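Local coordinates for O-methyltransferase, putative (Bacillus cereus, PDB 3DUL), which probably transfers a methyl group from S-adenosyl-L-methionine to a hydroxyl oxygen of an acceptor whose identity is not established, at residues 39-44 and 209-214; 72-77 and 106-111; 87-92 and 113-118; 145-150 and 188-193. One frame throughout, in Å; residues are numbered along the deposited sequence.

Interaction 1 of 4, residues 39-44 and 209-214; sequences AHDVSP and GSKGYD
With chi1 at -178°, D41 holds CG opposite its own N, which carries the carboxylate into the turn at 209-212. S210 has chi1 at 57°. OG therefore lies between its own N and carbonyl carbon, and faces back to the same carboxylate. The two groups meet at D41 OD1. S210 OG donates to D41 OD1 over 2.5 Å, on the anti side and 32° out of the carboxylate plane. K211 N also donates to D41 OD1. That bond is modelled very short, and its exact length is doubtful, but it is close to straight. S210 N gives a further bond to V42 O at 2.8 Å. The chain of K211, bent at chi3, brings NZ within a weak bond of H40 O, 3.2 Å. A water joins the same two atoms. The other oxygen of D41 faces G209 and D214. D41 OD2 lies 3.1 Å from G209 CA, where there is no side chain. D41 OD2 lies 2.4 Å from D214 OD1, with the two carboxylate planes tilted. A second water sits between D214 OD2 and D41 O. S43 OG turns to V208 O and to Q46 N, capping helix 44-57. The contact thus ties the stretch that holds V42, a residue of the S-adenosyl-L-homocysteine site, to the turn between strands 200-209 and 212-221. Two acidic groups this close would probably raise the pKa of one of them, while the donors on D41 OD1 would help to stabilise negative charge on D41.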
# COMPACT_ATOMS: atom_id res chain seq x y z
N ALA B 39 6.27 24.24 -1.12
CA ALA B 39 7.22 23.20 -1.49
C ALA B 39 6.64 21.80 -1.27
O ALA B 39 6.20 21.47 -0.17
CB ALA B 39 8.50 23.36 -0.69
N HIS B 40 6.64 20.99 -2.32
CA HIS B 40 6.13 19.62 -2.21
C HIS B 40 6.68 18.73 -3.31
O HIS B 40 7.21 19.21 -4.32
CB HIS B 40 4.59 19.61 -2.26
CG HIS B 40 4.03 19.92 -3.61
ND1 HIS B 40 4.10 21.18 -4.18
CD2 HIS B 40 3.39 19.14 -4.52
CE1 HIS B 40 3.52 21.16 -5.37
NE2 HIS B 40 3.09 19.93 -5.60
N ASP B 41 6.56 17.43 -3.13
CA ASP B 41 7.07 16.49 -4.11
C ASP B 41 5.93 15.94 -4.96
O ASP B 41 4.77 16.00 -4.57
CB ASP B 41 7.79 15.35 -3.39
CG ASP B 41 8.40 14.36 -4.34
OD1 ASP B 41 9.03 14.79 -5.33
OD2 ASP B 41 8.26 13.15 -4.10
N VAL B 42 6.27 15.43 -6.14
CA VAL B 42 5.27 14.88 -7.06
C VAL B 42 5.57 13.41 -7.26
O VAL B 42 6.66 13.05 -7.71
CB VAL B 42 5.31 15.59 -8.42
CG1 VAL B 42 4.17 15.11 -9.30
CG2 VAL B 42 5.22 17.10 -8.22
N SER B 43 4.61 12.55 -6.93
CA SER B 43 4.81 11.12 -7.04
C SER B 43 3.69 10.37 -7.76
O SER B 43 2.65 10.07 -7.17
CB SER B 43 5.00 10.52 -5.65
OG SER B 43 5.19 9.11 -5.71
N PRO B 44 3.90 10.06 -9.05
CA PRO B 44 2.89 9.34 -9.83
C PRO B 44 2.63 7.96 -9.19
O PRO B 44 1.49 7.48 -9.19
CB PRO B 44 3.54 9.21 -11.20
CG PRO B 44 4.34 10.46 -11.31
CD PRO B 44 4.96 10.58 -9.93
N GLY B 209 9.51 9.70 -5.65
CA GLY B 209 8.88 10.90 -6.16
C GLY B 209 9.88 11.71 -6.96
O GLY B 209 11.02 11.30 -7.12
N SER B 210 9.45 12.87 -7.45
CA SER B 210 10.33 13.73 -8.24
C SER B 210 11.55 14.20 -7.45
O SER B 210 12.67 14.17 -7.97
CB SER B 210 9.56 14.94 -8.76
OG SER B 210 8.97 15.67 -7.71
N LYS B 211 11.33 14.62 -6.21
CA LYS B 211 12.42 15.09 -5.36
C LYS B 211 12.65 14.20 -4.15
O LYS B 211 12.62 14.66 -3.01
CB LYS B 211 12.13 16.53 -4.90
CG LYS B 211 12.16 17.53 -6.06
CD LYS B 211 11.86 18.96 -5.62
CE LYS B 211 10.43 19.11 -5.14
NZ LYS B 211 10.10 20.52 -4.82
N GLY B 212 12.90 12.91 -4.39
CA GLY B 212 13.14 11.97 -3.31
C GLY B 212 12.01 10.99 -3.08
O GLY B 212 11.10 10.87 -3.90
N TYR B 213 12.07 10.27 -1.97
CA TYR B 213 11.03 9.30 -1.64
C TYR B 213 10.00 9.88 -0.68
O TYR B 213 10.33 10.59 0.26
CB TYR B 213 11.66 8.05 -1.02
CG TYR B 213 12.48 7.24 -1.98
CD1 TYR B 213 13.76 7.64 -2.35
CD2 TYR B 213 11.96 6.08 -2.56
CE1 TYR B 213 14.51 6.91 -3.27
CE2 TYR B 213 12.70 5.34 -3.48
CZ TYR B 213 13.96 5.76 -3.84
OH TYR B 213 14.69 5.05 -4.77
N ASP B 214 8.73 9.57 -0.95
CA ASP B 214 7.62 10.03 -0.12
C ASP B 214 7.37 9.02 0.99
O ASP B 214 7.06 7.87 0.71
CB ASP B 214 6.34 10.16 -0.94
CG ASP B 214 6.36 11.34 -1.88
OD1 ASP B 214 7.29 11.44 -2.71
OD2 ASP B 214 5.42 12.16 -1.80
O HOH W 1 7.89 21.95 -5.58
O HOH W 2 3.87 13.41 -3.48

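Interaction 2 of 4, residues 72-77 and 106-111; sequences STIWLA and ANLNDR
A77, whose CB meets L108 across the contact, is fixed in its helix by A77 N bonding to T73 O at 2.9 Å. Within 106-111, R111 N bonds back to L108 O at 3.1 Å, closing a turn. Between the segments the contact is mainly apolar. I74 presents two methyl groups. I74 CD1 lies 3.7 Å from A106 CB, and I74 CG2 lies 3.9 Å from L108 CD1. L108 CD1 touches both I74 and A77, 4.0 Å from A77 CB. The other methyl of L108, CD2, lies over one face of the R111 guanidinium near its rim. The R111 chain bends at chi3, which is -69°. R111 NH1 ends 3.1 Å from A77 O, but the angle is poor for a hydrogen bond. L25 of helix 23-32 also packs on I74, and T24 on A106. N107, with positive phi, is the C-prime residue of a Schellman motif that ends helix 93-105. The chain then turns through L108 toward strand 112-116. The contact packs helix 71-77 against this helix-to-strand connection, as in the layered Rossmann-like fold of S-adenosylmethionine-dependent methyltransferases.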
# COMPACT_ATOMS: atom_id res chain seq x y z
N SER B 72 -3.13 15.14 -6.21
CA SER B 72 -3.57 13.95 -5.51
C SER B 72 -5.08 13.81 -5.51
O SER B 72 -5.61 12.70 -5.50
CB SER B 72 -3.01 13.94 -4.08
OG SER B 72 -1.63 13.63 -4.11
N THR B 73 -5.80 14.94 -5.55
CA THR B 73 -7.25 14.91 -5.58
C THR B 73 -7.71 14.16 -6.83
O THR B 73 -8.66 13.38 -6.80
CB THR B 73 -7.85 16.34 -5.65
OG1 THR B 73 -7.15 17.20 -4.76
CG2 THR B 73 -9.33 16.32 -5.28
N ILE B 74 -7.02 14.42 -7.94
CA ILE B 74 -7.35 13.78 -9.21
C ILE B 74 -7.21 12.26 -9.11
O ILE B 74 -8.14 11.53 -9.47
CB ILE B 74 -6.44 14.31 -10.34
CG1 ILE B 74 -6.67 15.81 -10.50
CG2 ILE B 74 -6.75 13.60 -11.65
CD1 ILE B 74 -8.11 16.19 -10.70
N TRP B 75 -6.06 11.81 -8.61
CA TRP B 75 -5.82 10.37 -8.45
C TRP B 75 -6.89 9.72 -7.56
O TRP B 75 -7.39 8.64 -7.86
CB TRP B 75 -4.44 10.12 -7.85
CG TRP B 75 -3.31 10.24 -8.82
CD1 TRP B 75 -2.38 11.25 -8.90
CD2 TRP B 75 -2.96 9.30 -9.83
NE1 TRP B 75 -1.47 10.97 -9.88
CE2 TRP B 75 -1.79 9.78 -10.47
CE3 TRP B 75 -3.50 8.07 -10.26
CZ2 TRP B 75 -1.17 9.09 -11.52
CZ3 TRP B 75 -2.88 7.39 -11.29
CH2 TRP B 75 -1.73 7.90 -11.91
N LEU B 76 -7.24 10.38 -6.46
CA LEU B 76 -8.27 9.85 -5.57
C LEU B 76 -9.63 9.76 -6.26
O LEU B 76 -10.29 8.71 -6.24
CB LEU B 76 -8.40 10.72 -4.31
CG LEU B 76 -7.24 10.70 -3.32
CD1 LEU B 76 -7.37 11.89 -2.37
CD2 LEU B 76 -7.24 9.39 -2.53
N ALA B 77 -10.06 10.86 -6.90
CA ALA B 77 -11.35 10.90 -7.56
C ALA B 77 -11.45 9.88 -8.70
O ALA B 77 -12.53 9.38 -8.99
CB ALA B 77 -11.64 12.31 -8.09
N ALA B 106 -9.74 17.84 -15.61
CA ALA B 106 -9.66 16.39 -15.54
C ALA B 106 -11.10 15.86 -15.55
O ALA B 106 -11.33 14.66 -15.39
CB ALA B 106 -8.93 15.95 -14.26
N ASN B 107 -12.05 16.77 -15.75
CA ASN B 107 -13.48 16.44 -15.79
C ASN B 107 -13.95 15.66 -14.57
O ASN B 107 -14.79 14.76 -14.69
CB ASN B 107 -13.82 15.66 -17.07
CG ASN B 107 -13.44 16.41 -18.33
OD1 ASN B 107 -12.35 16.21 -18.88
ND2 ASN B 107 -14.32 17.29 -18.79
N LEU B 108 -13.43 16.02 -13.40
CA LEU B 108 -13.81 15.35 -12.15
C LEU B 108 -14.44 16.34 -11.18
O LEU B 108 -14.60 16.06 -9.99
CB LEU B 108 -12.57 14.70 -11.52
CG LEU B 108 -12.00 13.54 -12.35
CD1 LEU B 108 -10.59 13.19 -11.90
CD2 LEU B 108 -12.94 12.35 -12.22
N ASN B 109 -14.82 17.51 -11.70
CA ASN B 109 -15.44 18.53 -10.87
C ASN B 109 -16.82 18.09 -10.38
O ASN B 109 -17.30 18.57 -9.35
CB ASN B 109 -15.53 19.85 -11.64
CG ASN B 109 -16.15 19.67 -13.02
OD1 ASN B 109 -17.35 19.86 -13.20
ND2 ASN B 109 -15.32 19.30 -13.99
N ASP B 110 -17.45 17.15 -11.09
CA ASP B 110 -18.77 16.67 -10.69
C ASP B 110 -18.68 15.64 -9.56
O ASP B 110 -19.70 15.15 -9.07
CB ASP B 110 -19.51 16.08 -11.90
CG ASP B 110 -18.87 14.80 -12.41
OD1 ASP B 110 -17.63 14.73 -12.49
OD2 ASP B 110 -19.62 13.86 -12.77
N ARG B 111 -17.46 15.32 -9.14
CA ARG B 111 -17.24 14.34 -8.07
C ARG B 111 -16.39 14.89 -6.93
O ARG B 111 -16.15 14.21 -5.93
CB ARG B 111 -16.54 13.10 -8.65
CG ARG B 111 -17.33 11.81 -8.54
CD ARG B 111 -16.54 10.64 -9.10
NE ARG B 111 -16.38 10.73 -10.55
CZ ARG B 111 -15.66 9.88 -11.29
NH1 ARG B 111 -15.01 8.87 -10.72
NH2 ARG B 111 -15.60 10.05 -12.61

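Interaction 3 of 4, residues 87-92 and 113-118; sequences VTLEAS and EVRTGL
R115 leaves its strand beside L89 and V87, pointing the same way as both. R115 CB lies 3.8 Å from L89 CD2. R115 CG lies 3.8 Å from V87 CG1 and also touches L89 CD2. The chain then bends at chi2, -104°, and again at chi3, carrying the guanidinium away from strand 87-90. At the tip, NH1 forms a salt bridge with E129. The carboxylate of E113, two residues back, is only a long and uncertain partner. The other face of the sheet carries T88 and V114, side by side, with their CG2 methyls 3.7 Å apart. T88 OG1 turns instead to E64 and T67. The backbones form a parallel ladder in which V87, T88, L89 and E90 pair with E113, V114, R115 and T116. T88 N binds E113 O at 2.9 Å, and R115 N binds T88 O at 2.8 Å. E90 N to R115 O is longer, 3.1 Å. The last bond, G117 N to E90 O at 3.0 Å, is less straight, at 146°, as the strands end. E90 belongs to the S-adenosyl-L-homocysteine site. An acidic residue at this strand end commonly holds the cofactor ribose in such enzymes. Strand 112-116 is outermost in the sheet of this chain. Helix 93-105 links it to strand 85-90 as a beta-alpha-beta unit and covers E90, V114 and T116, while helix 119-127 covers L89.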
# COMPACT_ATOMS: atom_id res chain seq x y z
N VAL B 87 -14.09 15.19 -0.74
CA VAL B 87 -14.21 16.52 -0.15
C VAL B 87 -12.76 16.84 0.17
O VAL B 87 -12.12 16.09 0.90
CB VAL B 87 -15.04 16.52 1.15
CG1 VAL B 87 -15.06 17.92 1.76
CG2 VAL B 87 -16.46 16.05 0.85
N THR B 88 -12.24 17.92 -0.38
CA THR B 88 -10.85 18.24 -0.15
C THR B 88 -10.73 19.65 0.43
O THR B 88 -11.44 20.55 0.01
CB THR B 88 -10.05 18.10 -1.46
OG1 THR B 88 -8.65 18.23 -1.19
CG2 THR B 88 -10.49 19.12 -2.48
N LEU B 89 -9.85 19.79 1.41
CA LEU B 89 -9.66 21.06 2.11
C LEU B 89 -8.35 21.77 1.79
O LEU B 89 -7.29 21.17 1.75
CB LEU B 89 -9.73 20.82 3.62
CG LEU B 89 -10.74 19.79 4.16
CD1 LEU B 89 -10.54 19.68 5.68
CD2 LEU B 89 -12.15 20.18 3.83
N GLU B 90 -8.45 23.08 1.58
CA GLU B 90 -7.28 23.90 1.31
C GLU B 90 -7.54 25.29 1.87
O GLU B 90 -8.59 25.87 1.61
CB GLU B 90 -7.00 23.98 -0.19
CG GLU B 90 -5.84 24.91 -0.51
CD GLU B 90 -5.11 24.49 -1.76
OE1 GLU B 90 -5.77 24.32 -2.80
OE2 GLU B 90 -3.87 24.34 -1.69
N ALA B 91 -6.58 25.82 2.63
CA ALA B 91 -6.73 27.14 3.24
C ALA B 91 -6.61 28.29 2.24
O ALA B 91 -7.47 29.17 2.20
CB ALA B 91 -5.70 27.31 4.36
N SER B 92 -5.55 28.27 1.45
CA SER B 92 -5.29 29.32 0.45
C SER B 92 -6.39 29.45 -0.60
O SER B 92 -6.66 28.50 -1.33
CB SER B 92 -3.96 29.05 -0.25
OG SER B 92 -3.73 29.97 -1.31
N GLU B 113 -15.47 18.29 -4.23
CA GLU B 113 -15.88 19.54 -3.59
C GLU B 113 -14.64 20.09 -2.91
O GLU B 113 -14.06 19.43 -2.04
CB GLU B 113 -16.97 19.30 -2.53
CG GLU B 113 -17.65 20.60 -2.08
CD GLU B 113 -18.32 20.51 -0.71
OE1 GLU B 113 -18.88 19.44 -0.38
OE2 GLU B 113 -18.31 21.52 0.02
N VAL B 114 -14.21 21.28 -3.31
CA VAL B 114 -13.04 21.90 -2.71
C VAL B 114 -13.54 22.94 -1.70
O VAL B 114 -14.19 23.91 -2.08
CB VAL B 114 -12.16 22.62 -3.77
CG1 VAL B 114 -10.94 23.22 -3.11
CG2 VAL B 114 -11.73 21.63 -4.85
N ARG B 115 -13.26 22.70 -0.42
CA ARG B 115 -13.69 23.61 0.64
C ARG B 115 -12.50 24.50 0.97
O ARG B 115 -11.43 24.01 1.34
CB ARG B 115 -14.10 22.84 1.91
CG ARG B 115 -15.14 21.75 1.70
CD ARG B 115 -16.54 22.13 2.18
NE ARG B 115 -16.56 22.62 3.56
CZ ARG B 115 -17.63 22.57 4.35
NH1 ARG B 115 -18.76 22.04 3.92
NH2 ARG B 115 -17.57 23.07 5.58
N THR B 116 -12.69 25.80 0.85
CA THR B 116 -11.63 26.76 1.12
C THR B 116 -11.74 27.30 2.54
O THR B 116 -12.84 27.53 3.04
CB THR B 116 -11.71 27.94 0.12
OG1 THR B 116 -11.58 27.44 -1.22
CG2 THR B 116 -10.60 28.94 0.40
N GLY B 117 -10.60 27.51 3.19
CA GLY B 117 -10.60 28.03 4.55
C GLY B 117 -9.68 27.25 5.47
O GLY B 117 -9.20 26.17 5.12
N LEU B 118 -9.43 27.80 6.66
CA LEU B 118 -8.57 27.12 7.63
C LEU B 118 -9.06 25.69 7.79
O LEU B 118 -10.24 25.47 8.06
CB LEU B 118 -8.64 27.85 8.99
CG LEU B 118 -8.21 29.32 8.94
CD1 LEU B 118 -8.46 29.99 10.29
CD2 LEU B 118 -6.75 29.39 8.56

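Interaction 4 of 4, residues 145-150 and 188-193; sequences NNPAYF and RRFYEL
F190 is the main bump of helix 188-195. Its ring enters a hollow formed by N146, P147 and F150 on helix 146-155. With chi1 at 180°, CG points opposite the F190 N, and the ring is held out toward the other helix. N146 CB sits over one face of the ring. N146 CB is 3.9 Å from the F190 ring centroid and close to the ring normal, a CH-pi contact. The amide plane of N146 is turned 16° from the ring plane. F150 CB fills in at the edge, near the ring plane, 4.0 Å from F190 CE1. P147 CG comes to 4.2 Å from F190 CD1. One turn on, L193 is the second bump. L193 CD1 presses into the notch between P147 and F150, 3.6 Å from P147 CA and 4.2 Å from F150 CD2. The same methyl also lies at the edge of the F190 ring, in its plane. The helix segments run nearly parallel, 18° apart, with axes 10.4 Å from each other at closest approach. Helix 146-155 follows strand 136-139 in the Rossmann-like core of the methyltransferase. Helix 188-195 comes after residues 176-186, which are not modelled. Y149 points elsewhere, to A119 and L123 of helix 119-127, and is part of the S-adenosyl-L-homocysteine site. N146 and Y191 both touch N167 of strand 162-170. Within helix 188-195, R189 NH1 and E192 OE1 form a salt bridge at 3.3 Å, whose hydrogen bond is weak. E192 OE2 bonds to Y13 OH of the second subunit.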
# COMPACT_ATOMS: atom_id res chain seq x y z
N ASN B 145 0.98 20.01 11.98
CA ASN B 145 -0.45 19.84 11.72
C ASN B 145 -0.82 18.36 11.66
O ASN B 145 -1.96 17.99 11.95
CB ASN B 145 -0.87 20.53 10.41
CG ASN B 145 -1.05 22.04 10.54
OD1 ASN B 145 -1.73 22.53 11.46
ND2 ASN B 145 -0.46 22.79 9.61
N ASN B 146 0.13 17.50 11.30
CA ASN B 146 -0.17 16.06 11.19
C ASN B 146 -0.87 15.45 12.41
O ASN B 146 -1.87 14.76 12.26
CB ASN B 146 1.10 15.26 10.87
CG ASN B 146 1.42 15.26 9.39
OD1 ASN B 146 0.54 15.43 8.54
ND2 ASN B 146 2.69 15.05 9.06
N PRO B 147 -0.36 15.70 13.62
CA PRO B 147 -1.01 15.13 14.81
C PRO B 147 -2.48 15.54 14.88
O PRO B 147 -3.36 14.70 15.11
CB PRO B 147 -0.19 15.70 15.96
CG PRO B 147 1.19 15.81 15.36
CD PRO B 147 0.88 16.41 14.00
N ALA B 148 -2.76 16.82 14.65
CA ALA B 148 -4.13 17.30 14.70
C ALA B 148 -5.01 16.70 13.61
O ALA B 148 -6.13 16.25 13.88
CB ALA B 148 -4.16 18.82 14.58
N TYR B 149 -4.52 16.71 12.38
CA TYR B 149 -5.30 16.18 11.26
C TYR B 149 -5.55 14.69 11.40
O TYR B 149 -6.59 14.18 10.97
CB TYR B 149 -4.61 16.50 9.93
CG TYR B 149 -4.56 18.00 9.65
CD1 TYR B 149 -5.32 18.90 10.41
CD2 TYR B 149 -3.74 18.52 8.65
CE1 TYR B 149 -5.27 20.27 10.18
CE2 TYR B 149 -3.68 19.90 8.41
CZ TYR B 149 -4.44 20.76 9.18
OH TYR B 149 -4.37 22.12 8.96
N PHE B 150 -4.61 13.98 12.01
CA PHE B 150 -4.79 12.55 12.21
C PHE B 150 -5.94 12.33 13.18
O PHE B 150 -6.84 11.53 12.91
CB PHE B 150 -3.53 11.90 12.77
CG PHE B 150 -3.75 10.49 13.25
CD1 PHE B 150 -3.98 9.47 12.34
CD2 PHE B 150 -3.77 10.20 14.61
CE1 PHE B 150 -4.24 8.17 12.78
CE2 PHE B 150 -4.03 8.91 15.06
CZ PHE B 150 -4.27 7.89 14.14
N ARG B 188 9.27 10.98 14.64
CA ARG B 188 9.40 9.98 15.69
C ARG B 188 8.20 10.08 16.64
O ARG B 188 7.56 9.07 16.96
CB ARG B 188 10.69 10.23 16.47
CG ARG B 188 10.79 11.66 16.98
CD ARG B 188 12.10 11.96 17.68
NE ARG B 188 12.10 13.32 18.22
CZ ARG B 188 13.11 13.86 18.90
NH1 ARG B 188 14.20 13.15 19.14
NH2 ARG B 188 13.01 15.10 19.36
N ARG B 189 7.88 11.29 17.08
CA ARG B 189 6.77 11.51 18.00
C ARG B 189 5.41 11.26 17.34
O ARG B 189 4.48 10.78 17.99
CB ARG B 189 6.82 12.94 18.56
CG ARG B 189 8.16 13.32 19.18
CD ARG B 189 8.54 12.41 20.35
NE ARG B 189 9.99 12.36 20.54
CZ ARG B 189 10.62 11.72 21.53
NH1 ARG B 189 9.92 11.05 22.45
NH2 ARG B 189 11.94 11.74 21.59
N PHE B 190 5.29 11.59 16.05
CA PHE B 190 4.05 11.39 15.32
C PHE B 190 3.68 9.90 15.22
O PHE B 190 2.53 9.52 15.45
CB PHE B 190 4.15 12.00 13.92
CG PHE B 190 2.91 11.84 13.08
CD1 PHE B 190 1.65 12.00 13.64
CD2 PHE B 190 3.02 11.55 11.73
CE1 PHE B 190 0.50 11.86 12.86
CE2 PHE B 190 1.88 11.41 10.93
CZ PHE B 190 0.62 11.57 11.50
N TYR B 191 4.65 9.06 14.88
CA TYR B 191 4.38 7.63 14.77
C TYR B 191 4.17 7.07 16.17
O TYR B 191 3.52 6.04 16.35
CB TYR B 191 5.55 6.92 14.09
CG TYR B 191 5.61 7.18 12.60
CD1 TYR B 191 4.62 6.70 11.74
CD2 TYR B 191 6.66 7.90 12.04
CE1 TYR B 191 4.67 6.93 10.37
CE2 TYR B 191 6.73 8.14 10.66
CZ TYR B 191 5.73 7.65 9.84
OH TYR B 191 5.79 7.89 8.49
N GLU B 192 4.72 7.76 17.17
CA GLU B 192 4.55 7.34 18.55
C GLU B 192 3.11 7.67 18.93
O GLU B 192 2.48 6.96 19.70
CB GLU B 192 5.53 8.09 19.46
CG GLU B 192 6.93 7.49 19.44
CD GLU B 192 7.97 8.42 20.02
OE1 GLU B 192 7.65 9.13 21.00
OE2 GLU B 192 9.11 8.44 19.51
N LEU B 193 2.61 8.75 18.35
CA LEU B 193 1.24 9.20 18.56
C LEU B 193 0.34 8.08 18.04
O LEU B 193 -0.56 7.62 18.74
CB LEU B 193 0.98 10.47 17.75
CG LEU B 193 -0.28 11.32 17.98
CD1 LEU B 193 -0.60 12.04 16.70
CD2 LEU B 193 -1.46 10.48 18.41

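The four contacts are spread over one Rossmann-like domain. Interaction 1 closes the longest loop of the four, and the other three are nested inside it. Interactions 2 and 3 cross along the chain, because their segments alternate in order: 72-77, 87-92, 106-111, 113-118. Their centres are 14 Å apart, and they touch through T73 and T88. Interaction 4 follows both. It lies 27 Å from interaction 2, centre to centre, on the opposite side of the chain's centre. Interactions 1 and 3 reach the same seven-stranded sheet. One residue of the S-adenosyl-L-homocysteine site lies in the segments of each interaction: V42, S72, E90 and Y149. The site thus draws on widely separated parts of the chain.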